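Local atomic coordinates of Atg1 tMIT (Kluyveromyces marxianus, PDB entry 4P1N), a protein that acts as a serine/threonine protein kinase required for autophagosome formation in autophagy and involved in cytoplasm-to-vacuole transport, here represented by its C-terminal tandem MIT domains. Residues 15-20 and 229-234. Sequence-based numbering, arbitrary orientation.
Sequences ESLSAK and EHLSSN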
loop_
_atom_site.group_PDB
_atom_site.type_symbol
_atom_site.label_atom_id
_atom_site.label_comp_id
_atom_site.label_asym_id
_atom_site.label_seq_id
_atom_site.Cartn_x
_atom_site.Cartn_y
_atom_site.Cartn_z
ATOM N N GLU B 15 -8.992 5.650 -2.486
ATOM C CA GLU B 15 -8.993 5.183 -1.092
ATOM C C GLU B 15 -10.081 4.149 -0.830
ATOM O O GLU B 15 -9.862 3.188 -0.111
ATOM C CB GLU B 15 -9.201 6.327 -0.103
ATOM C CG GLU B 15 -7.936 7.078 0.200
ATOM C CD GLU B 15 -8.146 8.251 1.146
ATOM O OE1 GLU B 15 -9.188 8.923 1.049
ATOM O OE2 GLU B 15 -7.245 8.512 1.972
ATOM N N SER B 16 -11.263 4.423 -1.376
ATOM C CA SER B 16 -12.431 3.528 -1.312
ATOM C C SER B 16 -12.162 2.142 -1.974
ATOM O O SER B 16 -12.489 1.102 -1.428
ATOM C CB SER B 16 -13.622 4.241 -1.985
ATOM O OG SER B 16 -14.767 3.404 -2.068
ATOM N N LEU B 17 -11.544 2.133 -3.144
ATOM C CA LEU B 17 -11.140 0.889 -3.764
ATOM C C LEU B 17 -10.093 0.183 -2.965
ATOM O O LEU B 17 -10.121 -1.031 -2.900
ATOM C CB LEU B 17 -10.627 1.095 -5.206
ATOM C CG LEU B 17 -11.773 1.486 -6.132
ATOM C CD1 LEU B 17 -11.250 2.148 -7.408
ATOM C CD2 LEU B 17 -12.663 0.288 -6.467
ATOM N N SER B 18 -9.186 0.927 -2.354
ATOM C CA SER B 18 -8.077 0.341 -1.575
ATOM C C SER B 18 -8.585 -0.283 -0.291
ATOM O O SER B 18 -8.047 -1.305 0.176
ATOM C CB SER B 18 -7.001 1.376 -1.258
ATOM O OG SER B 18 -6.376 1.834 -2.443
ATOM N N ALA B 19 -9.629 0.297 0.276
ATOM C CA ALA B 19 -10.303 -0.341 1.405
ATOM C C ALA B 19 -10.905 -1.698 1.046
ATOM O O ALA B 19 -10.781 -2.713 1.774
ATOM C CB ALA B 19 -11.372 0.586 1.949
ATOM N N LYS B 20 -11.566 -1.717 -0.087
ATOM C CA LYS B 20 -12.082 -2.951 -0.643
ATOM C C LYS B 20 -11.005 -3.990 -0.975
ATOM O O LYS B 20 -11.169 -5.199 -0.670
ATOM C CB LYS B 20 -12.878 -2.632 -1.917
ATOM C CG LYS B 20 -14.182 -1.887 -1.629
ATOM C CD LYS B 20 -14.834 -1.296 -2.879
ATOM C CE LYS B 20 -16.053 -0.490 -2.467
ATOM N NZ LYS B 20 -16.617 0.190 -3.647
ATOM N N GLU B 229 -20.959 -3.099 -10.043
ATOM C CA GLU B 229 -20.967 -3.663 -11.394
ATOM C C GLU B 229 -19.573 -3.900 -11.948
ATOM O O GLU B 229 -19.358 -4.897 -12.595
ATOM C CB GLU B 229 -21.797 -2.802 -12.379
ATOM N N HIS B 230 -18.632 -3.007 -11.676
ATOM C CA HIS B 230 -17.263 -3.191 -12.146
ATOM C C HIS B 230 -16.476 -4.203 -11.289
ATOM O O HIS B 230 -15.346 -4.475 -11.634
ATOM C CB HIS B 230 -16.422 -1.883 -12.153
ATOM C CG HIS B 230 -17.208 -0.603 -12.174
ATOM N ND1 HIS B 230 -17.501 0.106 -11.025
ATOM C CD2 HIS B 230 -17.703 0.132 -13.204
ATOM C CE1 HIS B 230 -18.171 1.201 -11.344
ATOM N NE2 HIS B 230 -18.309 1.239 -12.660
ATOM N N LEU B 231 -17.033 -4.703 -10.171
ATOM C CA LEU B 231 -16.302 -5.600 -9.246
ATOM C C LEU B 231 -16.984 -6.945 -8.973
ATOM O O LEU B 231 -16.331 -7.876 -8.506
ATOM C CB LEU B 231 -16.132 -4.930 -7.893
ATOM C CG LEU B 231 -15.488 -3.558 -7.844
ATOM C CD1 LEU B 231 -15.323 -3.150 -6.375
ATOM C CD2 LEU B 231 -14.152 -3.574 -8.564
ATOM N N SER B 232 -18.288 -7.022 -9.232
ATOM C CA SER B 232 -19.102 -8.173 -8.899
ATOM C C SER B 232 -19.049 -9.253 -9.962
ATOM O O SER B 232 -19.565 -10.329 -9.749
ATOM C CB SER B 232 -20.572 -7.770 -8.750
ATOM O OG SER B 232 -21.028 -7.185 -9.948
ATOM N N SER B 233 -18.435 -8.969 -11.092
ATOM C CA SER B 233 -18.199 -9.996 -12.106
ATOM C C SER B 233 -17.210 -11.063 -11.654
ATOM O O SER B 233 -16.241 -10.748 -10.988
ATOM C CB SER B 233 -17.700 -9.345 -13.386
ATOM O OG SER B 233 -18.836 -8.785 -14.040
ATOM N N ASN B 234 -17.450 -12.311 -12.065
ATOM C CA ASN B 234 -16.707 -13.447 -11.555
ATOM C C ASN B 234 -15.541 -13.759 -12.475
ATOM O O ASN B 234 -15.728 -14.038 -13.668
ATOM C CB ASN B 234 -17.617 -14.653 -11.398
ATOM C CG ASN B 234 -16.936 -15.810 -10.678
ATOM O OD1 ASN B 234 -15.826 -16.199 -11.032
ATOM N ND2 ASN B 234 -17.607 -16.371 -9.667
#
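Where Leu-17 and Leu-231 come nearest, the helical backbone of 15-20 stays well apart from the irregular chain of 229-234, with Leu-17 CA and Leu-231 CA 9.9 Å apart. The contact joins the two MIT domains of the tandem: 15-20 belongs to helix 10-33 of the first, and 229-234 forms the loop that leaves helix 209-227 of the second. Side chains alone span the gap, and a single leucine methyl group does the work from the loop side. Leu-231 CB points at the helix, and with CG anti to the carbonyl carbon (chi1 -54°) CD1 is carried toward the helix, where it touches both Leu-17 and Lys-20, three residues apart. Leu-17 leaves its helix at a slant, yet its CD2 methyl comes within 4.3 Å of Leu-231 CD1, an apolar contact. Lys-20 offers its aliphatic part rather than its ammonium group: the chain is extended beyond CG and passes Leu-231 at about a right angle, so the leucine meets the flank of the methylene run. Two neighbouring helices complete this small apolar patch. Ile-115 and Leu-122 of helix 95-129 lie against Lys-20 and Leu-17 respectively, while Trp-221 and Ile-225 of helix 209-227 pack on Lys-20. On the loop, the backbone carbonyl of Leu-231 accepts a hydrogen bond from Lys-111 NZ, a further tie between the second domain and the first. The shortest approach between the two segments is 4.0 Å, from Lys-20 CD to Leu-231 CD1.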